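Long-range contacts in tryptophane-5-halogenase (Microbispora sp. ATCC PTA-5024, PDB 5UAO), which probably chlorinates a peptide tryptophan at the indole 5-position, using bound flavin, during biosynthesis of the lanthipeptide NAI-107: residues 41-45 against 57-61; 141-147 against 495-499; 151-157 against 498-504. All coordinates share one frame; numbering follows the deposited sequence.

Interaction 1: residues 41-45 against 57-61; sequences GYLTA and VALVE. With FAD (flavin-adenine dinucleotide), chain E.
The ring of Y42 lies over one methyl of L59. CD1 of L59 sits 3.6 Å from the ring centroid and only 7° off the ring normal. This is a CH-pi contact with the methyl over the middle of the face. The two side chains cross at about a right angle. L59 CG is anti to the backbone N (chi1 -169°), which turns the side chain to the helix. CD1 also lies 3.6 Å from the C atom of G41, in the helix backbone. The other methyl, CD2, lies beside the phenol end of Y42.

Further along the helix, A45 CB rests on V57 CG1 at 4.1 Å and lies close to L59 CD1. The contact joins helix 39-51 to strand 56-61. With strand 31-35 they form the beta-alpha-beta unit of a Rossmann-type FAD-binding fold. The short segments run nearly antiparallel, with axes 9.3 Å apart at closest approach. G41 fits the last glycine of a GxGxxG pattern.

The polar end of the contact is the Y42 hydroxyl. OH donates to OE2 of E61 over 2.8 Å. It arrives on the syn side of the carboxylate, 34° out of its plane. H196 NE2 is also hydrogen-bonded to OE2, so two groups hold this oxygen. E61 belongs to the FAD pocket, and its OE1 lies 3.8 Å from the ribose oxygen O3B of FAD.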
loop_
_atom_site.group_PDB
_atom_site.type_symbol
_atom_site.label_atom_id
_atom_site.label_comp_id
_atom_site.label_asym_id
_atom_site.label_seq_id
_atom_site.Cartn_x
_atom_site.Cartn_y
_atom_site.Cartn_z
ATOM N N GLY A 41 -7.084 2.749 -27.390
ATOM C CA GLY A 41 -6.034 2.737 -28.383
ATOM C C GLY A 41 -5.458 4.156 -28.569
ATOM O O GLY A 41 -4.233 4.339 -28.577
ATOM N N TYR A 42 -6.337 5.149 -28.635
ATOM C CA TYR A 42 -5.864 6.534 -28.879
ATOM C C TYR A 42 -5.106 7.090 -27.682
ATOM O O TYR A 42 -4.038 7.707 -27.871
ATOM C CB TYR A 42 -6.974 7.466 -29.401
ATOM C CG TYR A 42 -7.178 7.248 -30.938
ATOM C CD1 TYR A 42 -6.292 7.782 -31.844
ATOM C CD2 TYR A 42 -8.179 6.439 -31.438
ATOM C CE1 TYR A 42 -6.408 7.530 -33.192
ATOM C CE2 TYR A 42 -8.322 6.212 -32.792
ATOM C CZ TYR A 42 -7.410 6.780 -33.667
ATOM O OH TYR A 42 -7.514 6.604 -35.020
ATOM N N LEU A 43 -5.598 6.825 -26.465
ATOM C CA LEU A 43 -4.880 7.265 -25.322
ATOM C C LEU A 43 -3.529 6.605 -25.206
ATOM O O LEU A 43 -2.551 7.252 -24.836
ATOM C CB LEU A 43 -5.703 7.099 -24.039
ATOM C CG LEU A 43 -7.005 7.901 -23.943
ATOM C CD1 LEU A 43 -7.724 7.453 -22.726
ATOM C CD2 LEU A 43 -6.789 9.431 -23.846
ATOM N N THR A 44 -3.419 5.324 -25.527
ATOM C CA THR A 44 -2.135 4.670 -25.487
ATOM C C THR A 44 -1.195 5.234 -26.527
ATOM O O THR A 44 -0.025 5.517 -26.195
ATOM C CB THR A 44 -2.268 3.176 -25.818
ATOM O OG1 THR A 44 -3.156 2.596 -24.877
ATOM C CG2 THR A 44 -0.952 2.496 -25.743
ATOM N N ALA A 45 -1.675 5.406 -27.761
ATOM C CA ALA A 45 -0.805 5.924 -28.831
ATOM C C ALA A 45 -0.309 7.371 -28.521
ATOM O O ALA A 45 0.858 7.680 -28.713
ATOM C CB ALA A 45 -1.557 5.899 -30.153
ATOM N N VAL A 57 5.103 5.016 -33.810
ATOM C CA VAL A 57 3.906 4.473 -33.206
ATOM C C VAL A 57 2.813 4.465 -34.259
ATOM O O VAL A 57 2.486 5.495 -34.852
ATOM C CB VAL A 57 3.482 5.329 -32.012
ATOM C CG1 VAL A 57 2.137 4.862 -31.461
ATOM C CG2 VAL A 57 4.542 5.296 -30.916
ATOM N N ALA A 58 2.241 3.296 -34.504
ATOM C CA ALA A 58 1.211 3.094 -35.520
ATOM C C ALA A 58 -0.048 2.648 -34.807
ATOM O O ALA A 58 0.049 1.832 -33.888
ATOM C CB ALA A 58 1.663 2.008 -36.481
ATOM N N LEU A 59 -1.198 3.206 -35.160
ATOM C CA LEU A 59 -2.454 2.744 -34.694
ATOM C C LEU A 59 -3.190 2.016 -35.832
ATOM O O LEU A 59 -3.451 2.633 -36.865
ATOM C CB LEU A 59 -3.296 3.921 -34.126
ATOM C CG LEU A 59 -4.550 3.464 -33.354
ATOM C CD1 LEU A 59 -4.905 4.340 -32.155
ATOM C CD2 LEU A 59 -5.770 3.351 -34.268
ATOM N N VAL A 60 -3.584 0.745 -35.580
ATOM C CA VAL A 60 -4.287 -0.138 -36.510
ATOM C C VAL A 60 -5.746 -0.332 -36.080
ATOM O O VAL A 60 -6.028 -0.692 -34.948
ATOM C CB VAL A 60 -3.625 -1.529 -36.581
ATOM C CG1 VAL A 60 -4.344 -2.490 -37.560
ATOM C CG2 VAL A 60 -2.115 -1.444 -36.887
ATOM N N GLU A 61 -6.687 -0.043 -36.950
ATOM C CA GLU A 61 -8.092 -0.244 -36.616
ATOM C C GLU A 61 -8.956 -0.568 -37.836
ATOM O O GLU A 61 -8.668 -0.174 -38.996
ATOM C CB GLU A 61 -8.692 0.955 -35.896
ATOM C CG GLU A 61 -8.686 2.226 -36.692
ATOM C CD GLU A 61 -9.403 3.394 -36.051
ATOM O OE1 GLU A 61 -10.446 3.224 -35.394
ATOM O OE2 GLU A 61 -8.926 4.516 -36.223
HETATM P PA FAD E . -13.474 -0.596 -28.029
HETATM O O1A FAD E . -14.075 0.801 -27.869
HETATM O O2A FAD E . -14.341 -1.869 -28.075
HETATM O O5B FAD E . -12.437 -0.598 -29.259
HETATM C C5B FAD E . -11.913 -1.750 -29.887
HETATM C C4B FAD E . -11.160 -1.289 -31.121
HETATM O O4B FAD E . -10.499 -2.495 -31.512
HETATM C C3B FAD E . -11.983 -0.808 -32.334
HETATM O O3B FAD E . -11.363 0.389 -33.026
HETATM C C2B FAD E . -11.979 -2.020 -33.272
HETATM O O2B FAD E . -12.134 -1.711 -34.716
HETATM C C1B FAD E . -10.615 -2.621 -32.933
HETATM N N9A FAD E . -10.524 -4.037 -33.362
HETATM C C8A FAD E . -11.165 -5.105 -32.798
HETATM N N7A FAD E . -10.811 -6.242 -33.459
HETATM C C5A FAD E . -9.966 -5.876 -34.455
HETATM C C6A FAD E . -9.295 -6.586 -35.538
HETATM N N6A FAD E . -9.448 -7.938 -35.658
HETATM N N1A FAD E . -8.510 -5.877 -36.336
HETATM C C2A FAD E . -8.327 -4.548 -36.207
HETATM N N3A FAD E . -8.937 -3.843 -35.253
HETATM C C4A FAD E . -9.753 -4.458 -34.376
HETATM N N1 FAD E . -15.631 3.895 -18.825
HETATM C C2 FAD E . -15.560 5.091 -18.149
HETATM O O2 FAD E . -14.431 5.593 -17.841
HETATM N N3 FAD E . -16.684 5.776 -17.805
HETATM C C4 FAD E . -17.929 5.348 -18.094
HETATM O O4 FAD E . -18.914 6.054 -17.712
HETATM C C4X FAD E . -18.061 4.050 -18.837
HETATM N N5 FAD E . -19.261 3.476 -19.133
HETATM C C5X FAD E . -19.360 2.302 -19.800
HETATM C C6 FAD E . -20.617 1.776 -20.069
HETATM C C7 FAD E . -20.763 0.563 -20.718
HETATM C C7M FAD E . -22.103 -0.024 -21.050
HETATM C C8 FAD E . -19.578 -0.157 -21.181
HETATM C C8M FAD E . -19.755 -1.477 -21.902
HETATM C C9 FAD E . -18.324 0.360 -20.906
HETATM C C9A FAD E . -18.133 1.557 -20.212
HETATM N N10 FAD E . -16.831 2.086 -19.905
HETATM C C10 FAD E . -16.801 3.330 -19.198
HETATM C "C1'" FAD E . -15.516 1.517 -20.334
HETATM C "C2'" FAD E . -15.103 2.465 -21.560
HETATM O "O2'" FAD E . -16.265 2.401 -22.378
HETATM C "C3'" FAD E . -14.142 2.259 -22.785
HETATM O "O3'" FAD E . -14.239 3.107 -23.990
HETATM C "C4'" FAD E . -14.626 1.067 -23.556
HETATM O "O4'" FAD E . -15.716 0.396 -22.855
HETATM C "C5'" FAD E . -13.364 0.285 -23.922
HETATM O "O5'" FAD E . -12.632 0.968 -24.898
HETATM P P FAD E . -11.693 -0.015 -25.809
HETATM O O1P FAD E . -10.983 -0.970 -24.948
HETATM O O2P FAD E . -10.867 1.001 -26.588
HETATM O O3P FAD E . -12.548 -0.963 -26.731
#

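Interaction 2: residues 141-147 against 495-499; sequences EATLQAM and ARSLA
L144 and M147 make the apolar part of this contact against A495, L498 and A499. With chi1 at 180° the L144 side chain swings away from its own N, and CD1 enters the turn from A495 to A499. There CD1 packs on L498 CB at 3.9 Å and on the CB atoms of A495 and A499. A495 O is a close van der Waals neighbour of CD1, at 3.3 Å. CD2 of L144 meets CD1 of L498, the two leucines crossing at about a right angle. M147 has an extended chain. Its SD rests 3.6 Å from A495 CB and touches CG of R496, while CE reaches the same CG. Nearer the backbone, M147 CB packs on A499 CB at 3.5 Å.

These residues join the first turn of helix 144-151 to the last turns of helix 485-501. T143 is the N-cap of helix 144-151: its OG1 accepts from A146 N at 3.1 Å. D121 OD1 is also hydrogen-bonded to T143 OG1.

In the charged part R496, at the exposed border, meets E141. Both E141 OE1 and OE2 lie 3.5 Å from R496 NE, a long salt bridge. The carboxylate comes to the guanidinium edge, the planes 45° apart. OE2 also touches R496 CD.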
loop_
_atom_site.group_PDB
_atom_site.type_symbol
_atom_site.label_atom_id
_atom_site.label_comp_id
_atom_site.label_asym_id
_atom_site.label_seq_id
_atom_site.Cartn_x
_atom_site.Cartn_y
_atom_site.Cartn_z
ATOM N N GLU A 141 -24.388 16.342 3.886
ATOM C CA GLU A 141 -23.650 17.507 4.320
ATOM C C GLU A 141 -22.261 17.154 4.803
ATOM O O GLU A 141 -21.641 17.936 5.572
ATOM C CB GLU A 141 -24.473 18.269 5.421
ATOM C CG GLU A 141 -25.748 18.887 4.798
ATOM C CD GLU A 141 -26.365 20.015 5.633
ATOM O OE1 GLU A 141 -25.897 20.286 6.777
ATOM O OE2 GLU A 141 -27.326 20.632 5.143
ATOM N N ALA A 142 -21.728 16.033 4.282
ATOM C CA ALA A 142 -20.440 15.606 4.694
ATOM C C ALA A 142 -19.305 16.435 4.108
ATOM O O ALA A 142 -18.213 16.451 4.688
ATOM C CB ALA A 142 -20.201 14.161 4.368
ATOM N N THR A 143 -19.547 17.097 2.995
ATOM C CA THR A 143 -18.541 17.920 2.350
ATOM C C THR A 143 -19.242 19.078 1.615
ATOM O O THR A 143 -20.460 19.082 1.439
ATOM C CB THR A 143 -17.669 17.118 1.324
ATOM O OG1 THR A 143 -18.374 16.931 0.097
ATOM C CG2 THR A 143 -17.168 15.740 1.843
ATOM N N LEU A 144 -18.440 20.050 1.166
ATOM C CA LEU A 144 -18.931 21.171 0.365
ATOM C C LEU A 144 -19.470 20.684 -0.982
ATOM O O LEU A 144 -20.509 21.126 -1.370
ATOM C CB LEU A 144 -17.801 22.204 0.154
ATOM C CG LEU A 144 -18.053 23.496 -0.678
ATOM C CD1 LEU A 144 -19.223 24.281 -0.149
ATOM C CD2 LEU A 144 -16.825 24.414 -0.769
ATOM N N GLN A 145 -18.771 19.754 -1.672
ATOM C CA GLN A 145 -19.258 19.285 -2.943
ATOM C C GLN A 145 -20.565 18.534 -2.775
ATOM O O GLN A 145 -21.439 18.553 -3.668
ATOM C CB GLN A 145 -18.245 18.394 -3.646
ATOM C CG GLN A 145 -17.264 19.095 -4.533
ATOM C CD GLN A 145 -16.373 18.110 -5.288
ATOM O OE1 GLN A 145 -16.217 16.933 -4.894
ATOM N NE2 GLN A 145 -15.737 18.605 -6.349
ATOM N N ALA A 146 -20.732 17.878 -1.631
ATOM C CA ALA A 146 -22.023 17.198 -1.384
ATOM C C ALA A 146 -23.135 18.202 -1.349
ATOM O O ALA A 146 -24.218 17.927 -1.877
ATOM C CB ALA A 146 -22.015 16.377 -0.120
ATOM N N MET A 147 -22.885 19.362 -0.733
ATOM C CA MET A 147 -23.883 20.479 -0.731
ATOM C C MET A 147 -24.056 21.157 -2.117
ATOM O O MET A 147 -25.146 21.498 -2.525
ATOM C CB MET A 147 -23.536 21.520 0.326
ATOM C CG MET A 147 -23.573 21.017 1.755
ATOM S SD MET A 147 -22.877 22.224 2.892
ATOM C CE MET A 147 -23.032 21.364 4.443
ATOM N N ALA A 495 -20.088 26.319 4.735
ATOM C CA ALA A 495 -20.209 25.520 3.501
ATOM C C ALA A 495 -21.555 25.692 2.749
ATOM O O ALA A 495 -21.549 25.854 1.519
ATOM C CB ALA A 495 -19.945 24.038 3.788
ATOM N N ARG A 496 -22.662 25.649 3.489
ATOM C CA ARG A 496 -24.021 25.816 2.912
ATOM C C ARG A 496 -24.128 27.167 2.235
ATOM O O ARG A 496 -24.675 27.294 1.148
ATOM C CB ARG A 496 -25.133 25.700 3.970
ATOM C CG ARG A 496 -25.324 24.296 4.543
ATOM C CD ARG A 496 -26.700 24.039 5.201
ATOM N NE ARG A 496 -26.583 23.729 6.626
ATOM C CZ ARG A 496 -26.562 24.619 7.628
ATOM N NH1 ARG A 496 -26.680 25.937 7.440
ATOM N NH2 ARG A 496 -26.453 24.171 8.859
ATOM N N SER A 497 -23.580 28.173 2.901
ATOM C CA SER A 497 -23.427 29.507 2.344
ATOM C C SER A 497 -22.762 29.531 0.967
ATOM O O SER A 497 -23.357 30.012 -0.016
ATOM C CB SER A 497 -22.635 30.360 3.320
ATOM O OG SER A 497 -22.814 31.683 2.946
ATOM N N LEU A 498 -21.550 29.005 0.894
ATOM C CA LEU A 498 -20.874 28.839 -0.357
ATOM C C LEU A 498 -21.637 27.980 -1.362
ATOM O O LEU A 498 -21.613 28.256 -2.560
ATOM C CB LEU A 498 -19.498 28.185 -0.133
ATOM C CG LEU A 498 -18.358 29.021 0.386
ATOM C CD1 LEU A 498 -17.136 28.175 0.656
ATOM C CD2 LEU A 498 -18.072 30.120 -0.615
ATOM N N ALA A 499 -22.251 26.893 -0.921
ATOM C CA ALA A 499 -22.893 26.029 -1.903
ATOM C C ALA A 499 -24.124 26.708 -2.543
ATOM O O ALA A 499 -24.333 26.652 -3.770
ATOM C CB ALA A 499 -23.263 24.668 -1.274
#

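Interaction 3: residues 151-157 against 498-504; sequences EDRVPVY and LASRGLR
R153 reaches over the end of helix 485-501 toward R504. Its CB lies 3.5 Å from L503 O and close to A499 O. CG and CD pass G502 O, and CD also touches A499 O. The chain is extended from CG to NE, which carries the guanidinium past the helix end. NE lies 3.4 Å from S500 O, at too poor an angle for a hydrogen bond. NH1 donates to G502 O over 2.9 Å, nearly along the C=O axis at 173°. NH2 lies 3.3 Å from R504 NH2. S500 O and R504 cover opposite faces of the group. The two guanidinium groups are stacked, centres 3.8 Å apart and planes at 23°. Backbone carbonyls probably ease this pairing of like charges: R504 NH1 donates to D152 O at 3.0 Å, from above the carbonyl plane, and weakly to E151 O.

Y157 bonds to the last turn of the helix. Its OH donates to L498 O over 2.7 Å. V154 N bonds to L503 O, and L503 N to V156 O. D152 completes a Schellman motif that ends helix 144-151. The arrangement is a short loop joining helices 485-501 and 505-514, with R504 at the N-cap position of the second, held against the chain entering the hairpin of strands 156-159 and 162-165.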
loop_
_atom_site.group_PDB
_atom_site.type_symbol
_atom_site.label_atom_id
_atom_site.label_comp_id
_atom_site.label_asym_id
_atom_site.label_seq_id
_atom_site.Cartn_x
_atom_site.Cartn_y
_atom_site.Cartn_z
ATOM N N GLU A 151 -27.647 21.253 -4.198
ATOM C CA GLU A 151 -28.114 22.535 -4.742
ATOM C C GLU A 151 -28.133 22.574 -6.264
ATOM O O GLU A 151 -28.648 23.537 -6.816
ATOM C CB GLU A 151 -27.222 23.673 -4.275
ATOM C CG GLU A 151 -27.096 23.803 -2.780
ATOM C CD GLU A 151 -28.180 24.661 -2.145
ATOM O OE1 GLU A 151 -28.943 25.352 -2.865
ATOM O OE2 GLU A 151 -28.224 24.646 -0.898
ATOM N N ASP A 152 -27.592 21.560 -6.958
ATOM C CA ASP A 152 -27.346 21.625 -8.395
ATOM C C ASP A 152 -26.587 22.919 -8.778
ATOM O O ASP A 152 -26.938 23.604 -9.741
ATOM C CB ASP A 152 -28.645 21.486 -9.238
ATOM C CG ASP A 152 -29.217 20.051 -9.220
ATOM O OD1 ASP A 152 -28.466 19.120 -9.343
ATOM O OD2 ASP A 152 -30.429 19.840 -9.023
ATOM N N ARG A 153 -25.514 23.226 -8.051
ATOM C CA ARG A 153 -24.714 24.409 -8.349
ATOM C C ARG A 153 -23.260 23.982 -8.384
ATOM O O ARG A 153 -22.931 22.833 -8.006
ATOM C CB ARG A 153 -24.987 25.487 -7.262
ATOM C CG ARG A 153 -26.282 26.249 -7.495
ATOM C CD ARG A 153 -26.605 27.114 -6.298
ATOM N NE ARG A 153 -27.949 27.661 -6.392
ATOM C CZ ARG A 153 -28.314 28.624 -7.222
ATOM N NH1 ARG A 153 -27.438 29.174 -8.041
ATOM N NH2 ARG A 153 -29.584 29.026 -7.251
ATOM N N VAL A 154 -22.382 24.875 -8.821
ATOM C CA VAL A 154 -20.963 24.580 -8.959
ATOM C C VAL A 154 -20.158 25.699 -8.275
ATOM O O VAL A 154 -20.651 26.808 -8.171
ATOM C CB VAL A 154 -20.527 24.416 -10.431
ATOM C CG1 VAL A 154 -21.238 23.267 -11.130
ATOM C CG2 VAL A 154 -20.759 25.695 -11.257
ATOM N N PRO A 155 -18.936 25.406 -7.806
ATOM C CA PRO A 155 -18.232 26.359 -6.929
ATOM C C PRO A 155 -17.460 27.456 -7.755
ATOM O O PRO A 155 -16.218 27.547 -7.761
ATOM C CB PRO A 155 -17.353 25.431 -6.094
ATOM C CG PRO A 155 -16.985 24.296 -7.053
ATOM C CD PRO A 155 -18.220 24.102 -7.872
ATOM N N VAL A 156 -18.247 28.198 -8.517
ATOM C CA VAL A 156 -17.761 29.267 -9.383
ATOM C C VAL A 156 -18.701 30.427 -9.064
ATOM O O VAL A 156 -19.906 30.201 -8.818
ATOM C CB VAL A 156 -17.824 28.918 -10.876
ATOM C CG1 VAL A 156 -17.226 30.061 -11.742
ATOM C CG2 VAL A 156 -17.081 27.622 -11.170
ATOM N N TYR A 157 -18.155 31.645 -9.042
ATOM C CA TYR A 157 -18.870 32.814 -8.478
ATOM C C TYR A 157 -18.562 34.051 -9.279
ATOM O O TYR A 157 -17.411 34.275 -9.675
ATOM C CB TYR A 157 -18.413 33.045 -7.058
ATOM C CG TYR A 157 -18.615 31.821 -6.174
ATOM C CD1 TYR A 157 -17.640 30.812 -6.094
ATOM C CD2 TYR A 157 -19.807 31.653 -5.435
ATOM C CE1 TYR A 157 -17.850 29.688 -5.298
ATOM C CE2 TYR A 157 -20.013 30.523 -4.636
ATOM C CZ TYR A 157 -19.052 29.537 -4.599
ATOM O OH TYR A 157 -19.251 28.440 -3.806
ATOM N N LEU A 498 -21.550 29.005 0.894
ATOM C CA LEU A 498 -20.874 28.839 -0.357
ATOM C C LEU A 498 -21.637 27.980 -1.362
ATOM O O LEU A 498 -21.613 28.256 -2.560
ATOM C CB LEU A 498 -19.498 28.185 -0.133
ATOM C CG LEU A 498 -18.358 29.021 0.386
ATOM C CD1 LEU A 498 -17.136 28.175 0.656
ATOM C CD2 LEU A 498 -18.072 30.120 -0.615
ATOM N N ALA A 499 -22.251 26.893 -0.921
ATOM C CA ALA A 499 -22.893 26.029 -1.903
ATOM C C ALA A 499 -24.124 26.708 -2.543
ATOM O O ALA A 499 -24.333 26.652 -3.770
ATOM C CB ALA A 499 -23.263 24.668 -1.274
ATOM N N SER A 500 -24.935 27.366 -1.723
ATOM C CA SER A 500 -26.109 28.074 -2.240
ATOM C C SER A 500 -25.824 29.280 -3.173
ATOM O O SER A 500 -26.710 29.657 -3.900
ATOM C CB SER A 500 -27.014 28.536 -1.108
ATOM O OG SER A 500 -26.289 29.354 -0.233
ATOM N N ARG A 501 -24.631 29.871 -3.122
ATOM C CA ARG A 501 -24.274 31.024 -3.954
ATOM C C ARG A 501 -23.524 30.648 -5.243
ATOM O O ARG A 501 -23.245 31.516 -6.074
ATOM C CB ARG A 501 -23.403 32.004 -3.150
ATOM C CG ARG A 501 -24.119 32.433 -1.894
ATOM C CD ARG A 501 -23.583 33.710 -1.318
ATOM N NE ARG A 501 -22.172 33.633 -0.949
ATOM C CZ ARG A 501 -21.715 33.155 0.209
ATOM N NH1 ARG A 501 -22.565 32.659 1.102
ATOM N NH2 ARG A 501 -20.405 33.151 0.480
ATOM N N GLY A 502 -23.223 29.353 -5.448
ATOM C CA GLY A 502 -22.516 28.949 -6.656
ATOM C C GLY A 502 -23.362 29.181 -7.882
ATOM O O GLY A 502 -24.578 29.171 -7.829
ATOM N N LEU A 503 -22.718 29.388 -9.006
ATOM C CA LEU A 503 -23.427 29.521 -10.283
ATOM C C LEU A 503 -24.098 28.162 -10.657
ATOM O O LEU A 503 -23.742 27.109 -10.145
ATOM C CB LEU A 503 -22.453 29.988 -11.373
ATOM C CG LEU A 503 -21.782 31.387 -11.163
ATOM C CD1 LEU A 503 -20.863 31.702 -12.310
ATOM C CD2 LEU A 503 -22.823 32.474 -11.032
ATOM N N ARG A 504 -25.083 28.233 -11.512
ATOM C CA ARG A 504 -25.516 27.067 -12.269
ATOM C C ARG A 504 -24.432 26.677 -13.166
ATOM O O ARG A 504 -23.702 27.569 -13.661
ATOM C CB ARG A 504 -26.722 27.387 -13.091
ATOM C CG ARG A 504 -27.907 27.687 -12.199
ATOM C CD ARG A 504 -28.357 26.500 -11.369
ATOM N NE ARG A 504 -29.550 26.891 -10.608
ATOM C CZ ARG A 504 -30.045 26.230 -9.553
ATOM N NH1 ARG A 504 -29.494 25.113 -9.097
ATOM N NH2 ARG A 504 -31.123 26.682 -8.945
HETATM O O HOH W 1 -29.604 28.268 -3.507
#

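Overall arrangement
Interaction 1 closes first along the chain, within the beta-alpha-beta unit that helps bind FAD. Interactions 2 and 3 open later, and their second segments lie almost 350 residues further on. Both use the end of helix 485-501, and interaction 3 continues into the loop after it. They share L498 and A499, and their centres are 9 Å apart. Helix 144-151 and strand 156-159 follow each other in sequence, so together these two contacts join residues 141-157 to the end of helix 485-501 and the loop after it. The centre of interaction 1 is 42 Å from that of interaction 2 and 40 Å from that of interaction 3. The nucleotide-binding unit and this packing are thus far apart in the fold.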